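Local coordinates for MsStt7d protein (Micromonas, PDB 4IX3), which is a homolog of the state transition kinase Stt7, captured here as its catalytic domain, and probably transfers phosphate from ATP to protein substrates, at residues A75-K78 with G79-A82; E178-G182 with V183-I187. One frame throughout, in Å; residues are numbered along the deposited sequence.

Contact 1: A75-K78 with G79-A82; sequences ANAK and GTCA
Thr80 turns its hydroxyl back onto the carbonyl of Ala77, OG1 donating to Ala77 O at 2.8 Å. The donor lies only 15° from the plane of the carbonyl and meets the C=O at 148°. This is possible because OG1 sits between its own backbone N and carbonyl carbon (chi1 60°), which swings it toward the residues that precede it. CG2, beside the backbone N, lies alongside the methyl of Ala77 at 4.0 Å from its CB, so hydroxyl and methyl both come up against Ala77, the hydroxyl bonded to its O and the methyl in van der Waals contact with its CB. The backbone of Ala77–Thr80 forms a type II beta turn, closed by a weak bond from Thr80 N to Ala77 O at 3.4 Å. Ala77 is the first residue to leave helical angles after helix 59-76, which corresponds to the αC helix of the protein kinase fold, and the turn redirects the chain toward strand 84-90. Gly79 takes the positive phi of the third turn position, where a side chain would run into Lys78 O. A water gives a third bond to Ala77 O, at 2.8 Å, and in turn accepts a bond from Cys81 N at 2.9 Å, carrying the grip on this carbonyl one residue past the turn. Lys78 points its chain away from the turn and bends at its last torsion to bring NZ back to His74 O on the helix. Ala77 and Thr80 are buried against Leu159 of helix 141-161.

Contact 2: E178-G182 with V183-I187; sequences EKDGG and VLKLI
Val183 and Asp180 meet at the two ends of a type I' beta turn that ends the connection, begun by the short 3-10 segment 178-179, of the hairpin of strands 174-177 and 183-186, a small antiparallel pair of the kinase domain that precedes the magnesium ligand Asp188. Val183 N closes the turn with a weak bond to Asp180 O at 3.3 Å, nearly straight at 168°. Its CG1, placed between the backbone N and the carbonyl carbon (chi1 69°), reaches back over the same acceptor and lies 3.9 Å from Asp180 CB. Gly181 and Gly182 fill the two middle positions, both with positive phi, and at Gly182 a side chain would jam against the preceding carbonyl. Leu184 faces the other way, packing on Ala148 of helix 141-161, while its backbone N is bound by Glu151. Lys185 then stretches out, fully extended beyond CG, to cross the aspartate side chain at about a right angle. Its ammonium group is shared between two carboxylates, those of Asp180 and of Glu114, a residue seen to bind ADP in this protein. Without the long amine, as with an alanine here, the two carboxylates would probably lose the positive charge they share, and that of Asp180 would be freer to turn. In the salt bridge, NZ lies 3.0 Å from Asp180 OD2 and approaches from above the carboxylate plane, 48° out of it.

In the fold
Going from the N terminus, contact 1 comes first, closing a tight turn as the chain leaves helix 59-76 on its way to strand 84-90. The chain then runs through strand 106-112 and helix 141-161 before contact 2 closes the hairpin between strands 174-177 and 183-186. The two loops are in series, neither nesting nor crossing, yet they touch in space with centres 12 Å apart. Probable backbone hydrogen bonds join them, Thr80 O to Leu186 N at 3.0 Å and Ala82 N to Leu186 O at 2.8 Å. The segment following the N-lobe helix is thereby tied to the hairpin of the C-lobe, and both pack against helix 141-161.

Contact 1: A75-K78 with G79-A82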
ATOM      1  N   ALA B  75      10.105  21.552  13.366  1.00 14.87           N
ATOM      2  CA  ALA B  75      10.058  22.768  14.151  1.00 14.15           C
ATOM      3  C   ALA B  75      10.018  22.510  15.645  1.00 15.48           C
ATOM      4  O   ALA B  75      10.543  23.352  16.383  1.00 20.44           O
ATOM      5  CB  ALA B  75       8.866  23.612  13.726  1.00 14.66           C
ATOM      6  N   ASN B  76       9.376  21.416  16.070  1.00 14.78           N
ATOM      7  CA  ASN B  76       8.970  21.233  17.471  1.00 14.65           C
ATOM      8  C   ASN B  76       9.564  20.046  18.226  1.00 16.46           C
ATOM      9  O   ASN B  76       9.508  20.020  19.467  1.00 20.04           O
ATOM     10  CB  ASN B  76       7.450  21.188  17.594  1.00 16.95           C
ATOM     11  CG  ASN B  76       6.827  22.512  17.224  1.00 18.32           C
ATOM     12  OD1 ASN B  76       6.209  22.697  16.145  1.00 23.30           O
ATOM     13  ND2 ASN B  76       7.037  23.471  18.091  1.00 20.11           N
ATOM     14  N   ALA B  77      10.097  19.072  17.495  1.00 14.77           N
ATOM     15  CA  ALA B  77      10.645  17.865  18.105  1.00 13.92           C
ATOM     16  C   ALA B  77      11.846  17.339  17.324  1.00 14.48           C
ATOM     17  O   ALA B  77      11.832  16.215  16.821  1.00 14.22           O
ATOM     18  CB  ALA B  77       9.571  16.794  18.216  1.00 15.57           C
ATOM     19  N   LYS B  78      12.883  18.163  17.231  1.00 15.58           N
ATOM     20  CA  LYS B  78      14.127  17.794  16.521  1.00 15.46           C
ATOM     21  C   LYS B  78      14.805  16.612  17.201  1.00 14.48           C
ATOM     22  O   LYS B  78      14.872  16.584  18.438  1.00 16.84           O
ATOM     23  CB  LYS B  78      15.107  18.967  16.495  1.00 18.26           C
ATOM     24  CG  LYS B  78      14.714  20.038  15.486  1.00 21.85           C
ATOM     25  CD  LYS B  78      15.895  20.975  15.264  1.00 27.83           C
ATOM     26  CE  LYS B  78      15.649  21.892  14.070  1.00 40.58           C
ATOM     27  NZ  LYS B  78      14.484  22.760  14.387  1.00 38.77           N
ATOM     28  N   GLY B  79      15.311  15.674  16.405  1.00 14.07           N
ATOM     29  CA  GLY B  79      16.031  14.500  16.879  1.00 15.01           C
ATOM     30  C   GLY B  79      15.138  13.336  17.234  1.00 11.38           C
ATOM     31  O   GLY B  79      15.696  12.237  17.432  1.00 14.80           O
ATOM     32  N   THR B  80      13.813  13.520  17.271  1.00 11.89           N
ATOM     33  CA  THR B  80      12.935  12.359  17.513  1.00 10.27           C
ATOM     34  C   THR B  80      12.876  11.443  16.293  1.00 10.86           C
ATOM     35  O   THR B  80      12.761  10.218  16.464  1.00 11.66           O
ATOM     36  CB  THR B  80      11.523  12.764  17.930  1.00 11.56           C
ATOM     37  OG1 THR B  80      10.907  13.558  16.913  1.00 12.46           O
ATOM     38  CG2 THR B  80      11.530  13.503  19.275  1.00 13.21           C
ATOM     39  N   CYS B  81      12.871  12.058  15.105  1.00 11.25           N
ATOM     40  CA  CYS B  81      12.666  11.330  13.853  1.00 10.48           C
ATOM     41  C   CYS B  81      13.790  11.601  12.869  1.00 10.65           C
ATOM     42  O   CYS B  81      14.571  12.564  13.080  1.00 12.45           O
ATOM     43  CB  CYS B  81      11.344  11.793  13.263  1.00 12.13           C
ATOM     44  SG  CYS B  81       9.880  11.501  14.258  1.00 11.81           S
ATOM     45  N   ALA B  82      13.901  10.839  11.785  1.00  9.76           N
ATOM     46  CA  ALA B  82      14.864  11.147  10.745  1.00 11.09           C
ATOM     47  C   ALA B  82      14.765  12.621  10.320  1.00 10.89           C
ATOM     48  O   ALA B  82      13.655  13.185  10.141  1.00 11.61           O
ATOM     49  CB  ALA B  82      14.635  10.285   9.524  1.00 12.62           C
TER
HETATM   50  O   HOH W   1      12.933  14.925  14.556  1.00 14.65           O

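Contact 2: E178-G182 with V183-I187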
ATOM      1  N   GLU B 178      23.877   6.001  13.678  1.00 19.91           N
ATOM      2  CA  GLU B 178      25.331   5.938  13.876  1.00 22.78           C
ATOM      3  C   GLU B 178      25.954   7.321  14.054  1.00 22.34           C
ATOM      4  O   GLU B 178      26.833   7.511  14.917  1.00 23.77           O
ATOM      5  CB  GLU B 178      25.930   5.279  12.621  1.00 27.76           C
ATOM      6  CG  GLU B 178      25.355   5.951  11.354  1.00 36.19           C
ATOM      7  CD  GLU B 178      25.444   5.259   9.978  1.00 48.32           C
ATOM      8  OE1 GLU B 178      25.217   5.999   8.982  1.00 43.37           O
ATOM      9  OE2 GLU B 178      25.640   4.024   9.835  1.00 45.58           O
ATOM     10  N   LYS B 179      25.469   8.303  13.294  1.00 19.52           N
ATOM     11  CA  LYS B 179      26.065   9.664  13.350  1.00 18.64           C
ATOM     12  C   LYS B 179      25.534  10.559  14.481  1.00 16.65           C
ATOM     13  O   LYS B 179      25.989  11.701  14.675  1.00 18.82           O
ATOM     14  CB  LYS B 179      25.858  10.373  12.015  1.00 23.81           C
ATOM     15  CG  LYS B 179      26.620   9.731  10.866  1.00 25.42           C
ATOM     16  CD  LYS B 179      26.425  10.612   9.659  1.00 32.43           C
ATOM     17  CE  LYS B 179      26.814   9.886   8.378  1.00 36.40           C
ATOM     18  NZ  LYS B 179      25.891  10.235   7.259  1.00 32.76           N
ATOM     19  N   ASP B 180      24.643  10.015  15.299  1.00 12.68           N
ATOM     20  CA  ASP B 180      24.247  10.624  16.562  1.00 12.35           C
ATOM     21  C   ASP B 180      24.419   9.627  17.687  1.00 11.53           C
ATOM     22  O   ASP B 180      23.513   9.443  18.513  1.00 13.04           O
ATOM     23  CB  ASP B 180      22.854  11.244  16.471  1.00 13.81           C
ATOM     24  CG  ASP B 180      22.885  12.463  15.556  1.00 15.73           C
ATOM     25  OD1 ASP B 180      23.465  13.503  15.971  1.00 15.48           O
ATOM     26  OD2 ASP B 180      22.353  12.418  14.420  1.00 18.91           O
ATOM     27  N   GLY B 181      25.569   8.980  17.678  1.00 12.50           N
ATOM     28  CA  GLY B 181      25.936   8.138  18.830  1.00 13.40           C
ATOM     29  C   GLY B 181      25.172   6.835  18.955  1.00 12.11           C
ATOM     30  O   GLY B 181      25.257   6.200  20.007  1.00 15.22           O
ATOM     31  N   GLY B 182      24.408   6.434  17.925  1.00 12.72           N
ATOM     32  CA  GLY B 182      23.619   5.195  18.004  1.00 13.54           C
ATOM     33  C   GLY B 182      22.208   5.395  18.523  1.00 10.37           C
ATOM     34  O   GLY B 182      21.445   4.425  18.587  1.00 12.11           O
ATOM     35  N   VAL B 183      21.817   6.600  18.899  1.00 10.86           N
ATOM     36  CA  VAL B 183      20.527   6.859  19.507  1.00 11.16           C
ATOM     37  C   VAL B 183      19.425   6.456  18.505  1.00 10.56           C
ATOM     38  O   VAL B 183      19.572   6.667  17.285  1.00 11.98           O
ATOM     39  CB  VAL B 183      20.374   8.372  19.870  1.00 12.16           C
ATOM     40  CG1 VAL B 183      20.260   9.282  18.640  1.00 13.92           C
ATOM     41  CG2 VAL B 183      19.243   8.599  20.828  1.00 12.80           C
ATOM     42  N   LEU B 184      18.312   5.958  19.010  1.00  9.05           N
ATOM     43  CA  LEU B 184      17.232   5.565  18.087  1.00 10.02           C
ATOM     44  C   LEU B 184      16.484   6.777  17.582  1.00 10.21           C
ATOM     45  O   LEU B 184      16.160   7.682  18.353  1.00 10.81           O
ATOM     46  CB  LEU B 184      16.230   4.663  18.811  1.00 11.22           C
ATOM     47  CG  LEU B 184      16.734   3.272  19.253  1.00 11.25           C
ATOM     48  CD1 LEU B 184      15.552   2.388  19.614  1.00 12.96           C
ATOM     49  CD2 LEU B 184      17.683   2.635  18.253  1.00 14.13           C
ATOM     50  N   LYS B 185      16.203   6.759  16.286  1.00 10.09           N
ATOM     51  CA  LYS B 185      15.287   7.733  15.678  1.00  9.77           C
ATOM     52  C   LYS B 185      14.112   6.998  15.007  1.00  7.87           C
ATOM     53  O   LYS B 185      14.309   5.932  14.413  1.00 10.38           O
ATOM     54  CB  LYS B 185      16.009   8.618  14.653  1.00 10.41           C
ATOM     55  CG  LYS B 185      17.108   9.531  15.275  1.00 12.25           C
ATOM     56  CD  LYS B 185      17.763  10.390  14.226  1.00 13.09           C
ATOM     57  CE  LYS B 185      18.810  11.297  14.863  1.00 15.06           C
ATOM     58  NZ  LYS B 185      19.417  12.191  13.820  1.00 16.31           N
ATOM     59  N   LEU B 186      12.946   7.601  15.095  1.00  9.19           N
ATOM     60  CA  LEU B 186      11.752   7.115  14.355  1.00  9.79           C
ATOM     61  C   LEU B 186      11.854   7.525  12.890  1.00  9.40           C
ATOM     62  O   LEU B 186      12.338   8.615  12.581  1.00 11.64           O
ATOM     63  CB  LEU B 186      10.490   7.693  14.971  1.00 10.36           C
ATOM     64  CG  LEU B 186      10.128   6.988  16.310  1.00 10.77           C
ATOM     65  CD1 LEU B 186       9.287   7.901  17.173  1.00 13.28           C
ATOM     66  CD2 LEU B 186       9.371   5.696  16.088  1.00 11.98           C
ATOM     67  N   ILE B 187      11.306   6.705  12.012  1.00 10.43           N
ATOM     68  CA  ILE B 187      10.995   7.154  10.673  1.00  9.47           C
ATOM     69  C   ILE B 187       9.489   7.011  10.466  1.00  9.79           C
ATOM     70  O   ILE B 187       8.774   6.404  11.283  1.00 11.26           O
ATOM     71  CB  ILE B 187      11.719   6.366   9.586  1.00 11.44           C
ATOM     72  CG1 ILE B 187      11.393   4.870   9.655  1.00 12.80           C
ATOM     73  CG2 ILE B 187      13.231   6.597   9.697  1.00 17.45           C
ATOM     74  CD1 ILE B 187      11.646   4.145   8.330  1.00 18.77           C
TER